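Local atomic coordinates of glucoamylase (Thermoanaerobacterium thermosaccharolyticum, PDB entry 1LF6), a protein that hydrolyses terminal alpha-1,4-linked glucose units from the non-reducing ends of starch-type glucans, releasing beta-D-glucose, as a family 15 glycoside hydrolase. Residues Ser322-Arg330 with Tyr581-His591; Ala33-Gly41 with Leu644-Leu652. All coordinates share one frame; numbering follows the deposited sequence.

Interaction 1 of 2, residues Ser322-Arg330 with Tyr581-His591; sequences SIPWGDGQR and YGEPSKTELYH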
ATOM      1  N   SER A 322       3.127   1.473   2.781  1.00 26.49           N
ATOM      2  CA  SER A 322       4.571   1.567   2.654  1.00 26.21           C
ATOM      3  C   SER A 322       4.976   2.996   2.334  1.00 27.66           C
ATOM      4  O   SER A 322       4.128   3.850   2.087  1.00 27.99           O
ATOM      5  CB  SER A 322       5.087   0.630   1.554  1.00 24.13           C
ATOM      6  OG  SER A 322       4.645   1.029   0.266  1.00 17.68           O
ATOM      7  N   ILE A 323       6.280   3.244   2.347  1.00 28.72           N
ATOM      8  CA  ILE A 323       6.832   4.555   2.046  1.00 31.84           C
ATOM      9  C   ILE A 323       7.849   4.347   0.928  1.00 33.33           C
ATOM     10  O   ILE A 323       9.040   4.179   1.187  1.00 33.95           O
ATOM     11  CB  ILE A 323       7.528   5.144   3.282  1.00 31.96           C
ATOM     12  CG1 ILE A 323       6.517   5.256   4.424  1.00 31.82           C
ATOM     13  CG2 ILE A 323       8.139   6.497   2.946  1.00 34.00           C
ATOM     14  CD1 ILE A 323       7.121   5.627   5.749  1.00 32.35           C
ATOM     15  N   PRO A 324       7.387   4.357  -0.332  1.00 35.51           N
ATOM     16  CA  PRO A 324       8.250   4.161  -1.502  1.00 38.04           C
ATOM     17  C   PRO A 324       9.621   4.818  -1.426  1.00 40.54           C
ATOM     18  O   PRO A 324       9.752   5.980  -1.038  1.00 38.70           O
ATOM     19  CB  PRO A 324       7.400   4.686  -2.664  1.00 36.66           C
ATOM     20  CG  PRO A 324       6.422   5.608  -2.005  1.00 37.81           C
ATOM     21  CD  PRO A 324       6.071   4.860  -0.750  1.00 35.40           C
ATOM     22  N   TRP A 325      10.640   4.047  -1.793  1.00 44.10           N
ATOM     23  CA  TRP A 325      12.014   4.525  -1.781  1.00 47.03           C
ATOM     24  C   TRP A 325      12.331   5.169  -0.436  1.00 49.32           C
ATOM     25  O   TRP A 325      13.101   6.131  -0.358  1.00 50.54           O
ATOM     26  CB  TRP A 325      12.215   5.520  -2.927  1.00 47.05           C
ATOM     27  CG  TRP A 325      11.859   4.927  -4.260  1.00 47.67           C
ATOM     28  CD1 TRP A 325      12.533   3.940  -4.925  1.00 47.90           C
ATOM     29  CD2 TRP A 325      10.710   5.237  -5.064  1.00 46.93           C
ATOM     30  NE1 TRP A 325      11.876   3.616  -6.086  1.00 46.13           N
ATOM     31  CE2 TRP A 325      10.754   4.395  -6.200  1.00 46.81           C
ATOM     32  CE3 TRP A 325       9.647   6.144  -4.935  1.00 47.18           C
ATOM     33  CZ2 TRP A 325       9.776   4.431  -7.202  1.00 46.66           C
ATOM     34  CZ3 TRP A 325       8.671   6.179  -5.933  1.00 46.55           C
ATOM     35  CH2 TRP A 325       8.745   5.327  -7.051  1.00 46.54           C
ATOM     36  N   GLY A 326      11.730   4.618   0.618  1.00 51.04           N
ATOM     37  CA  GLY A 326      11.937   5.127   1.963  1.00 52.40           C
ATOM     38  C   GLY A 326      13.399   5.216   2.343  1.00 53.81           C
ATOM     39  O   GLY A 326      13.795   6.092   3.115  1.00 53.84           O
ATOM     40  N   ASP A 327      14.203   4.305   1.802  1.00 55.18           N
ATOM     41  CA  ASP A 327      15.636   4.279   2.076  1.00 56.54           C
ATOM     42  C   ASP A 327      16.252   5.636   1.744  1.00 56.60           C
ATOM     43  O   ASP A 327      17.187   6.086   2.409  1.00 57.20           O
ATOM     44  CB  ASP A 327      16.309   3.191   1.235  1.00 57.60           C
ATOM     45  CG  ASP A 327      17.806   3.119   1.463  1.00 58.40           C
ATOM     46  OD1 ASP A 327      18.503   2.494   0.635  1.00 59.23           O
ATOM     47  OD2 ASP A 327      18.288   3.679   2.472  1.00 58.89           O
ATOM     48  N   GLY A 328      15.718   6.282   0.711  1.00 55.89           N
ATOM     49  CA  GLY A 328      16.222   7.581   0.304  1.00 55.31           C
ATOM     50  C   GLY A 328      15.372   8.742   0.792  1.00 55.07           C
ATOM     51  O   GLY A 328      15.678   9.900   0.507  1.00 54.70           O
ATOM     52  N   GLN A 329      14.303   8.439   1.523  1.00 55.19           N
ATOM     53  CA  GLN A 329      13.425   9.480   2.048  1.00 55.49           C
ATOM     54  C   GLN A 329      13.819   9.888   3.461  1.00 55.65           C
ATOM     55  O   GLN A 329      14.053   9.034   4.321  1.00 54.61           O
ATOM     56  CB  GLN A 329      11.964   9.014   2.050  1.00 55.91           C
ATOM     57  CG  GLN A 329      11.298   9.008   0.682  1.00 56.45           C
ATOM     58  CD  GLN A 329       9.784   9.107   0.781  1.00 57.08           C
ATOM     59  OE1 GLN A 329       9.249  10.047   1.374  1.00 56.16           O
ATOM     60  NE2 GLN A 329       9.087   8.138   0.196  1.00 57.38           N
ATOM     61  N   ARG A 330      13.890  11.195   3.700  1.00 56.24           N
ATOM     62  CA  ARG A 330      14.246  11.697   5.021  1.00 57.14           C
ATOM     63  C   ARG A 330      13.114  11.334   5.981  1.00 57.69           C
ATOM     64  O   ARG A 330      11.940  11.345   5.612  1.00 56.65           O
ATOM     65  CB  ARG A 330      14.475  13.213   4.989  1.00 57.64           C
ATOM     66  CG  ARG A 330      15.259  13.727   6.198  1.00 59.17           C
ATOM     67  CD  ARG A 330      15.697  15.178   6.029  1.00 59.87           C
ATOM     68  NE  ARG A 330      14.567  16.101   5.998  1.00 60.29           N
ATOM     69  CZ  ARG A 330      14.682  17.417   5.863  1.00 60.78           C
ATOM     70  NH1 ARG A 330      15.881  17.974   5.743  1.00 60.57           N
ATOM     71  NH2 ARG A 330      13.598  18.182   5.852  1.00 61.55           N
ATOM     72  N   TYR A 581       8.668   8.406 -13.561  1.00 17.18           N
ATOM     73  CA  TYR A 581       8.370   8.047 -12.178  1.00 19.07           C
ATOM     74  C   TYR A 581       8.912   6.670 -11.768  1.00 19.68           C
ATOM     75  O   TYR A 581       8.167   5.692 -11.703  1.00 17.62           O
ATOM     76  CB  TYR A 581       6.853   8.103 -11.945  1.00 19.68           C
ATOM     77  CG  TYR A 581       6.436   7.938 -10.497  1.00 19.87           C
ATOM     78  CD1 TYR A 581       5.648   6.860 -10.097  1.00 21.36           C
ATOM     79  CD2 TYR A 581       6.819   8.867  -9.529  1.00 18.94           C
ATOM     80  CE1 TYR A 581       5.249   6.711  -8.767  1.00 21.09           C
ATOM     81  CE2 TYR A 581       6.426   8.729  -8.196  1.00 20.21           C
ATOM     82  CZ  TYR A 581       5.641   7.644  -7.825  1.00 21.38           C
ATOM     83  OH  TYR A 581       5.253   7.501  -6.511  1.00 20.63           O
ATOM     84  N   GLY A 582      10.212   6.605 -11.483  1.00 21.44           N
ATOM     85  CA  GLY A 582      10.821   5.345 -11.076  1.00 23.66           C
ATOM     86  C   GLY A 582      12.335   5.420 -10.952  1.00 25.74           C
ATOM     87  O   GLY A 582      12.928   6.451 -11.257  1.00 24.11           O
ATOM     88  N   GLU A 583      12.968   4.330 -10.515  1.00 29.50           N
ATOM     89  CA  GLU A 583      14.426   4.310 -10.358  1.00 34.18           C
ATOM     90  C   GLU A 583      15.152   4.647 -11.652  1.00 37.05           C
ATOM     91  O   GLU A 583      14.887   4.047 -12.698  1.00 35.52           O
ATOM     92  CB  GLU A 583      14.900   2.946  -9.849  1.00 35.14           C
ATOM     93  CG  GLU A 583      14.648   2.732  -8.371  1.00 37.71           C
ATOM     94  CD  GLU A 583      13.646   1.638  -8.105  1.00 40.53           C
ATOM     95  OE1 GLU A 583      12.460   1.944  -7.868  1.00 42.30           O
ATOM     96  OE2 GLU A 583      14.040   0.458  -8.117  1.00 39.16           O
ATOM     97  N   PRO A 584      16.091   5.608 -11.591  1.00 39.55           N
ATOM     98  CA  PRO A 584      16.860   6.033 -12.765  1.00 42.43           C
ATOM     99  C   PRO A 584      17.749   4.916 -13.294  1.00 44.32           C
ATOM    100  O   PRO A 584      17.919   4.756 -14.502  1.00 45.58           O
ATOM    101  CB  PRO A 584      17.660   7.223 -12.240  1.00 42.86           C
ATOM    102  CG  PRO A 584      17.920   6.831 -10.821  1.00 42.23           C
ATOM    103  CD  PRO A 584      16.578   6.283 -10.374  1.00 40.89           C
ATOM    104  N   SER A 585      18.309   4.142 -12.377  1.00 45.42           N
ATOM    105  CA  SER A 585      19.171   3.035 -12.746  1.00 47.09           C
ATOM    106  C   SER A 585      18.915   1.917 -11.761  1.00 48.92           C
ATOM    107  O   SER A 585      18.125   2.070 -10.825  1.00 47.65           O
ATOM    108  CB  SER A 585      20.647   3.439 -12.683  1.00 46.91           C
ATOM    109  OG  SER A 585      21.055   3.672 -11.347  1.00 45.19           O
ATOM    110  N   LYS A 586      19.602   0.800 -11.969  1.00 49.93           N
ATOM    111  CA  LYS A 586      19.453  -0.364 -11.107  1.00 50.96           C
ATOM    112  C   LYS A 586      20.053  -0.116  -9.721  1.00 51.79           C
ATOM    113  O   LYS A 586      19.658  -0.753  -8.745  1.00 52.28           O
ATOM    114  CB  LYS A 586      20.134  -1.572 -11.757  1.00 48.53           C
ATOM    115  CG  LYS A 586      19.670  -2.918 -11.234  1.00 47.36           C
ATOM    116  CD  LYS A 586      18.319  -3.307 -11.814  1.00 45.07           C
ATOM    117  CE  LYS A 586      17.942  -4.721 -11.401  1.00 45.40           C
ATOM    118  NZ  LYS A 586      16.844  -5.281 -12.234  1.00 40.49           N
ATOM    119  N   THR A 587      20.995   0.820  -9.632  1.00 52.86           N
ATOM    120  CA  THR A 587      21.651   1.111  -8.360  1.00 53.29           C
ATOM    121  C   THR A 587      21.248   2.435  -7.710  1.00 53.56           C
ATOM    122  O   THR A 587      21.829   2.830  -6.697  1.00 53.78           O
ATOM    123  CB  THR A 587      23.191   1.102  -8.517  1.00 53.35           C
ATOM    124  OG1 THR A 587      23.597   2.195  -9.351  1.00 54.59           O
ATOM    125  CG2 THR A 587      23.652  -0.204  -9.148  1.00 53.25           C
ATOM    126  N   GLU A 588      20.256   3.114  -8.274  1.00 53.51           N
ATOM    127  CA  GLU A 588      19.814   4.389  -7.717  1.00 52.99           C
ATOM    128  C   GLU A 588      18.328   4.415  -7.393  1.00 52.73           C
ATOM    129  O   GLU A 588      17.509   3.869  -8.131  1.00 53.63           O
ATOM    130  CB  GLU A 588      20.139   5.524  -8.683  1.00 53.43           C
ATOM    131  CG  GLU A 588      21.613   5.667  -8.991  1.00 54.52           C
ATOM    132  CD  GLU A 588      21.870   6.710 -10.052  1.00 56.19           C
ATOM    133  OE1 GLU A 588      21.557   7.895  -9.806  1.00 58.39           O
ATOM    134  OE2 GLU A 588      22.376   6.345 -11.134  1.00 55.76           O
ATOM    135  N   LEU A 589      17.992   5.068  -6.284  1.00 51.99           N
ATOM    136  CA  LEU A 589      16.610   5.182  -5.834  1.00 51.67           C
ATOM    137  C   LEU A 589      15.943   6.415  -6.440  1.00 51.74           C
ATOM    138  O   LEU A 589      16.617   7.372  -6.822  1.00 51.94           O
ATOM    139  CB  LEU A 589      16.573   5.275  -4.308  1.00 50.87           C
ATOM    140  CG  LEU A 589      17.214   4.101  -3.560  1.00 50.51           C
ATOM    141  CD1 LEU A 589      17.514   4.506  -2.124  1.00 50.49           C
ATOM    142  CD2 LEU A 589      16.293   2.890  -3.619  1.00 49.20           C
ATOM    143  N   TYR A 590      14.616   6.387  -6.524  1.00 51.93           N
ATOM    144  CA  TYR A 590      13.859   7.506  -7.076  1.00 52.10           C
ATOM    145  C   TYR A 590      13.807   8.675  -6.093  1.00 52.56           C
ATOM    146  O   TYR A 590      13.385   8.514  -4.943  1.00 52.18           O
ATOM    147  CB  TYR A 590      12.428   7.071  -7.413  1.00 51.26           C
ATOM    148  CG  TYR A 590      11.520   8.226  -7.773  1.00 50.33           C
ATOM    149  CD1 TYR A 590      11.576   8.817  -9.030  1.00 49.49           C
ATOM    150  CD2 TYR A 590      10.640   8.764  -6.832  1.00 50.68           C
ATOM    151  CE1 TYR A 590      10.782   9.918  -9.341  1.00 49.22           C
ATOM    152  CE2 TYR A 590       9.844   9.867  -7.133  1.00 49.43           C
ATOM    153  CZ  TYR A 590       9.922  10.441  -8.389  1.00 49.70           C
ATOM    154  OH  TYR A 590       9.161  11.552  -8.687  1.00 49.99           O
ATOM    155  N   HIS A 591      14.232   9.850  -6.550  1.00 52.57           N
ATOM    156  CA  HIS A 591      14.223  11.045  -5.716  1.00 52.11           C
ATOM    157  C   HIS A 591      13.564  12.227  -6.423  1.00 51.89           C
ATOM    158  O   HIS A 591      13.743  13.377  -6.022  1.00 52.69           O
ATOM    159  CB  HIS A 591      15.650  11.424  -5.297  1.00 52.81           C
ATOM    160  CG  HIS A 591      16.253  10.495  -4.286  1.00 54.37           C
ATOM    161  ND1 HIS A 591      16.718   9.238  -4.606  1.00 54.64           N
ATOM    162  CD2 HIS A 591      16.450  10.640  -2.954  1.00 54.89           C
ATOM    163  CE1 HIS A 591      17.176   8.647  -3.516  1.00 54.58           C
ATOM    164  NE2 HIS A 591      17.025   9.477  -2.500  1.00 54.36           N
TER
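With chi1 at -56°, the indole of Trp325 swings beside its own backbone N and reaches into the 581-591 loop. There the backbone sets Tyr590 CB over the indole face, a CH-pi contact 3.5 Å from the centroid of the five-membered ring of Trp325; CG, anti to the Tyr590 backbone N (170°), carries the phenol on at a slant so that CD2 follows over the same face, 3.4 Å from Trp325 CZ3. Farther out, the six-membered edge of the indole points at the face of Tyr581 in a T-shaped pair, the planes nearly perpendicular. Both phenols are anchored at their polar ends, Tyr581 OH on Tyr337 and Tyr590 OH on Asn521. Glu583, bent at chi2, takes the indole N-H: NE1 to OE1 is nearly straight (172°), in the indole plane but from above the carboxylate plane, though 2.5 Å is suspiciously short. Leu589 CD2 abuts the edge of the indole at Trp325 CD1, 4.1 Å away. Tryptophan suits the place, offering a broad face and one N-H. Held at face, edge and nitrogen, the indole is fixed in rotation, consistent with its inferred substrate-binding role; the carboxylate's charge, met straight on, would probably polarise the N-H.

Interaction 2 of 2, residues Ala33-Gly41 with Leu644-Leu652; sequences ASAQKQGVG and LPTDSASPL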
ATOM      1  N   ALA A  33      12.222   2.606   6.101  1.00 28.99           N
ATOM      2  CA  ALA A  33      12.613   1.302   5.575  1.00 27.51           C
ATOM      3  C   ALA A  33      12.215   1.096   4.114  1.00 25.40           C
ATOM      4  O   ALA A  33      11.385   1.823   3.569  1.00 25.20           O
ATOM      5  CB  ALA A  33      12.002   0.191   6.437  1.00 26.91           C
ATOM      6  N   SER A  34      12.820   0.091   3.489  1.00 23.50           N
ATOM      7  CA  SER A  34      12.529  -0.240   2.104  1.00 21.04           C
ATOM      8  C   SER A  34      11.023  -0.447   1.951  1.00 20.95           C
ATOM      9  O   SER A  34      10.382  -1.073   2.803  1.00 20.00           O
ATOM     10  CB  SER A  34      13.264  -1.518   1.704  1.00 19.90           C
ATOM     11  OG  SER A  34      12.851  -1.963   0.427  1.00 20.85           O
ATOM     12  N   ALA A  35      10.467   0.074   0.861  1.00 19.71           N
ATOM     13  CA  ALA A  35       9.037  -0.038   0.595  1.00 19.44           C
ATOM     14  C   ALA A  35       8.617  -1.419   0.086  1.00 19.20           C
ATOM     15  O   ALA A  35       7.421  -1.707  -0.015  1.00 20.15           O
ATOM     16  CB  ALA A  35       8.603   1.042  -0.394  1.00 17.46           C
ATOM     17  N   GLN A  36       9.589  -2.262  -0.252  1.00 19.00           N
ATOM     18  CA  GLN A  36       9.298  -3.623  -0.709  1.00 19.45           C
ATOM     19  C   GLN A  36       9.026  -4.425   0.563  1.00 19.67           C
ATOM     20  O   GLN A  36       9.922  -4.639   1.386  1.00 20.18           O
ATOM     21  CB  GLN A  36      10.496  -4.197  -1.484  1.00 18.30           C
ATOM     22  CG  GLN A  36      10.563  -5.719  -1.552  1.00 20.82           C
ATOM     23  CD  GLN A  36       9.396  -6.370  -2.299  1.00 20.00           C
ATOM     24  OE1 GLN A  36       9.294  -7.596  -2.330  1.00 19.20           O
ATOM     25  NE2 GLN A  36       8.518  -5.559  -2.900  1.00 16.50           N
ATOM     26  N   LYS A  37       7.780  -4.857   0.726  1.00 17.50           N
ATOM     27  CA  LYS A  37       7.399  -5.583   1.924  1.00 18.69           C
ATOM     28  C   LYS A  37       7.200  -7.077   1.749  1.00 19.23           C
ATOM     29  O   LYS A  37       6.625  -7.532   0.762  1.00 19.30           O
ATOM     30  CB  LYS A  37       6.120  -4.970   2.514  1.00 16.67           C
ATOM     31  CG  LYS A  37       6.206  -3.475   2.775  1.00 16.12           C
ATOM     32  CD  LYS A  37       7.351  -3.133   3.714  1.00 14.36           C
ATOM     33  CE  LYS A  37       7.360  -1.651   4.043  1.00 13.90           C
ATOM     34  NZ  LYS A  37       8.537  -1.266   4.883  1.00 15.76           N
ATOM     35  N   GLN A  38       7.678  -7.832   2.734  1.00 20.15           N
ATOM     36  CA  GLN A  38       7.542  -9.287   2.745  1.00 20.82           C
ATOM     37  C   GLN A  38       6.163  -9.621   3.282  1.00 18.86           C
ATOM     38  O   GLN A  38       5.640 -10.711   3.049  1.00 20.89           O
ATOM     39  CB  GLN A  38       8.595  -9.914   3.662  1.00 22.02           C
ATOM     40  CG  GLN A  38       9.995  -9.944   3.091  1.00 22.80           C
ATOM     41  CD  GLN A  38      11.000 -10.432   4.108  1.00 22.70           C
ATOM     42  OE1 GLN A  38      11.221  -9.785   5.130  1.00 24.14           O
ATOM     43  NE2 GLN A  38      11.609 -11.581   3.842  1.00 22.40           N
ATOM     44  N   GLY A  39       5.581  -8.672   4.006  1.00 17.79           N
ATOM     45  CA  GLY A  39       4.259  -8.885   4.563  1.00 16.48           C
ATOM     46  C   GLY A  39       3.713  -7.673   5.284  1.00 16.37           C
ATOM     47  O   GLY A  39       4.458  -6.755   5.635  1.00 16.39           O
ATOM     48  N   VAL A  40       2.402  -7.670   5.485  1.00 14.71           N
ATOM     49  CA  VAL A  40       1.725  -6.595   6.189  1.00 16.55           C
ATOM     50  C   VAL A  40       0.610  -7.246   6.994  1.00 16.92           C
ATOM     51  O   VAL A  40       0.076  -8.277   6.590  1.00 17.40           O
ATOM     52  CB  VAL A  40       1.123  -5.547   5.218  1.00 18.28           C
ATOM     53  CG1 VAL A  40       2.225  -4.946   4.358  1.00 17.06           C
ATOM     54  CG2 VAL A  40       0.044  -6.189   4.345  1.00 19.42           C
ATOM     55  N   GLY A  41       0.266  -6.665   8.139  1.00 18.93           N
ATOM     56  CA  GLY A  41      -0.789  -7.261   8.935  1.00 19.81           C
ATOM     57  C   GLY A  41      -1.387  -6.387  10.015  1.00 19.61           C
ATOM     58  O   GLY A  41      -0.884  -5.314  10.332  1.00 19.58           O
ATOM     59  N   LEU A 644      11.310  -8.518 -11.417  1.00 16.61           N
ATOM     60  CA  LEU A 644      11.335  -8.447  -9.957  1.00 16.44           C
ATOM     61  C   LEU A 644      10.923  -7.042  -9.515  1.00 17.99           C
ATOM     62  O   LEU A 644      11.060  -6.080 -10.278  1.00 16.55           O
ATOM     63  CB  LEU A 644      12.738  -8.788  -9.426  1.00 18.81           C
ATOM     64  CG  LEU A 644      13.172 -10.254  -9.596  1.00 18.90           C
ATOM     65  CD1 LEU A 644      14.629 -10.419  -9.186  1.00 17.78           C
ATOM     66  CD2 LEU A 644      12.264 -11.163  -8.758  1.00 19.55           C
ATOM     67  N   PRO A 645      10.415  -6.904  -8.275  1.00 17.39           N
ATOM     68  CA  PRO A 645       9.976  -5.605  -7.744  1.00 17.23           C
ATOM     69  C   PRO A 645      11.077  -4.550  -7.669  1.00 17.44           C
ATOM     70  O   PRO A 645      12.240  -4.870  -7.410  1.00 15.31           O
ATOM     71  CB  PRO A 645       9.452  -5.947  -6.342  1.00 15.89           C
ATOM     72  CG  PRO A 645       9.160  -7.430  -6.402  1.00 19.32           C
ATOM     73  CD  PRO A 645      10.285  -7.956  -7.252  1.00 17.91           C
ATOM     74  N   THR A 646      10.711  -3.295  -7.909  1.00 17.36           N
ATOM     75  CA  THR A 646      11.672  -2.202  -7.786  1.00 18.16           C
ATOM     76  C   THR A 646      11.448  -1.756  -6.346  1.00 18.81           C
ATOM     77  O   THR A 646      10.826  -2.490  -5.578  1.00 17.77           O
ATOM     78  CB  THR A 646      11.354  -1.036  -8.750  1.00 17.94           C
ATOM     79  OG1 THR A 646      10.100  -0.437  -8.394  1.00 18.49           O
ATOM     80  CG2 THR A 646      11.290  -1.540 -10.189  1.00 13.00           C
ATOM     81  N   ASP A 647      11.939  -0.585  -5.958  1.00 19.64           N
ATOM     82  CA  ASP A 647      11.705  -0.152  -4.590  1.00 21.69           C
ATOM     83  C   ASP A 647      10.447   0.711  -4.508  1.00 19.32           C
ATOM     84  O   ASP A 647      10.279   1.512  -3.588  1.00 17.97           O
ATOM     85  CB  ASP A 647      12.897   0.627  -4.034  1.00 26.93           C
ATOM     86  CG  ASP A 647      12.985   0.520  -2.519  1.00 33.83           C
ATOM     87  OD1 ASP A 647      13.431  -0.546  -2.032  1.00 36.66           O
ATOM     88  OD2 ASP A 647      12.582   1.479  -1.814  1.00 36.09           O
ATOM     89  N   SER A 648       9.570   0.536  -5.486  1.00 16.58           N
ATOM     90  CA  SER A 648       8.324   1.279  -5.543  1.00 16.37           C
ATOM     91  C   SER A 648       7.407   0.800  -4.423  1.00 16.93           C
ATOM     92  O   SER A 648       7.713  -0.170  -3.722  1.00 15.20           O
ATOM     93  CB  SER A 648       7.652   1.057  -6.897  1.00 14.17           C
ATOM     94  OG  SER A 648       7.445  -0.328  -7.118  1.00 17.42           O
ATOM     95  N   ALA A 649       6.284   1.486  -4.258  1.00 16.56           N
ATOM     96  CA  ALA A 649       5.327   1.129  -3.228  1.00 19.02           C
ATOM     97  C   ALA A 649       4.886  -0.333  -3.343  1.00 20.77           C
ATOM     98  O   ALA A 649       4.779  -0.886  -4.440  1.00 19.97           O
ATOM     99  CB  ALA A 649       4.104   2.049  -3.316  1.00 19.39           C
ATOM    100  N   SER A 650       4.658  -0.950  -2.190  1.00 22.70           N
ATOM    101  CA  SER A 650       4.175  -2.325  -2.110  1.00 28.83           C
ATOM    102  C   SER A 650       3.765  -2.572  -0.659  1.00 30.44           C
ATOM    103  O   SER A 650       4.448  -2.157   0.273  1.00 36.80           O
ATOM    104  CB  SER A 650       5.253  -3.323  -2.516  1.00 25.69           C
ATOM    105  OG  SER A 650       6.099  -3.605  -1.421  1.00 33.48           O
ATOM    106  N   PRO A 651       2.615  -3.221  -0.452  1.00 15.31           N
ATOM    107  CA  PRO A 651       1.706  -3.679  -1.513  1.00 15.31           C
ATOM    108  C   PRO A 651       0.923  -2.531  -2.147  1.00 15.31           C
ATOM    109  O   PRO A 651       0.493  -1.615  -1.443  1.00 23.12           O
ATOM    110  CB  PRO A 651       0.787  -4.662  -0.776  1.00 15.31           C
ATOM    111  CG  PRO A 651       0.766  -4.128   0.632  1.00 15.31           C
ATOM    112  CD  PRO A 651       2.220  -3.757   0.860  1.00 15.31           C
ATOM    113  N   LEU A 652       0.752  -2.560  -3.471  1.00 20.10           N
ATOM    114  CA  LEU A 652      -0.043  -1.526  -4.138  1.00 18.61           C
ATOM    115  C   LEU A 652      -1.455  -2.094  -4.109  1.00 17.01           C
ATOM    116  O   LEU A 652      -1.786  -3.011  -4.865  1.00 18.58           O
ATOM    117  CB  LEU A 652       0.406  -1.297  -5.591  1.00 18.24           C
ATOM    118  CG  LEU A 652      -0.332  -0.165  -6.321  1.00 20.61           C
ATOM    119  CD1 LEU A 652      -0.014   1.168  -5.653  1.00 21.50           C
ATOM    120  CD2 LEU A 652       0.073  -0.110  -7.780  1.00 21.50           C
TER
HETATM  121  O   HOH W   1       8.598  -2.839  -4.033  1.00 11.99           O
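Ser34 and Asp647 meet through a hydrogen bond from OG to OD1, 2.9 Å long, arriving on the syn side of the carboxylate. Nearby, Ser650 OG donates to Ala35 O over 2.7 Å, in the carbonyl plane and on a lone pair. A chi1 of 84° places this hydroxyl between the backbone N and carbonyl carbon of Ser650, facing residues 35-37; serine is short enough to fit there, and its OG also lies 3.0 Å from Lys37 N. The small methyl of Ala35 lets the backbones approach closely, its CB 3.6 Å from Asp647 O. The amide of Gln36 bends back over Pro645, NE2 lying 3.6 Å from CB of the proline, and NE2 donates a hydrogen bond to a water that in turn donates to Thr646 O and Ser648 O. At the far end Val40 CG1 packs on Pro651 CD at 3.7 Å, the proline following a cis peptide bond.

Behind this shell, Asn629 holds Gln36 OE1, Lys37 NZ binds Ser34 O while pairing with Glu61, and Glu583 OE2 accepts from Asp647 N. Thr646 OG1 accepts from Ser648 N in an ST turn. Were Asp647 replaced by an alanine, Ser34 OG would probably lose its acceptor, keeping the weak bond from Gln36 N. With two serine hydroxyls and a water making the bonds, the junction between the N-terminal and catalytic domains is polar and directional as well as close-packed.

In the fold
From the N terminus, the chain passes through 33-41, which leads into and includes the start of edge strand 39-42 of the N-terminal beta-sandwich domain. It then runs through that domain and into the (alpha/alpha) barrel, where 322-330 follows helix 296-306. After most of the barrel's helices, 581-591 returns to 322-330, and interaction 1 closes a loop of 250 intervening residues. Finally 644-652, just ahead of helix 653-668, comes back to 33-41; interaction 2 closes a loop of 602 residues, with interaction 1 nested inside. Interaction 1 joins two barrel loops; interaction 2 joins the domains. They touch: Trp325 N lies 3.1 Å from Asp647 O, a probable hydrogen bond, and Pro324 packs on Ala35.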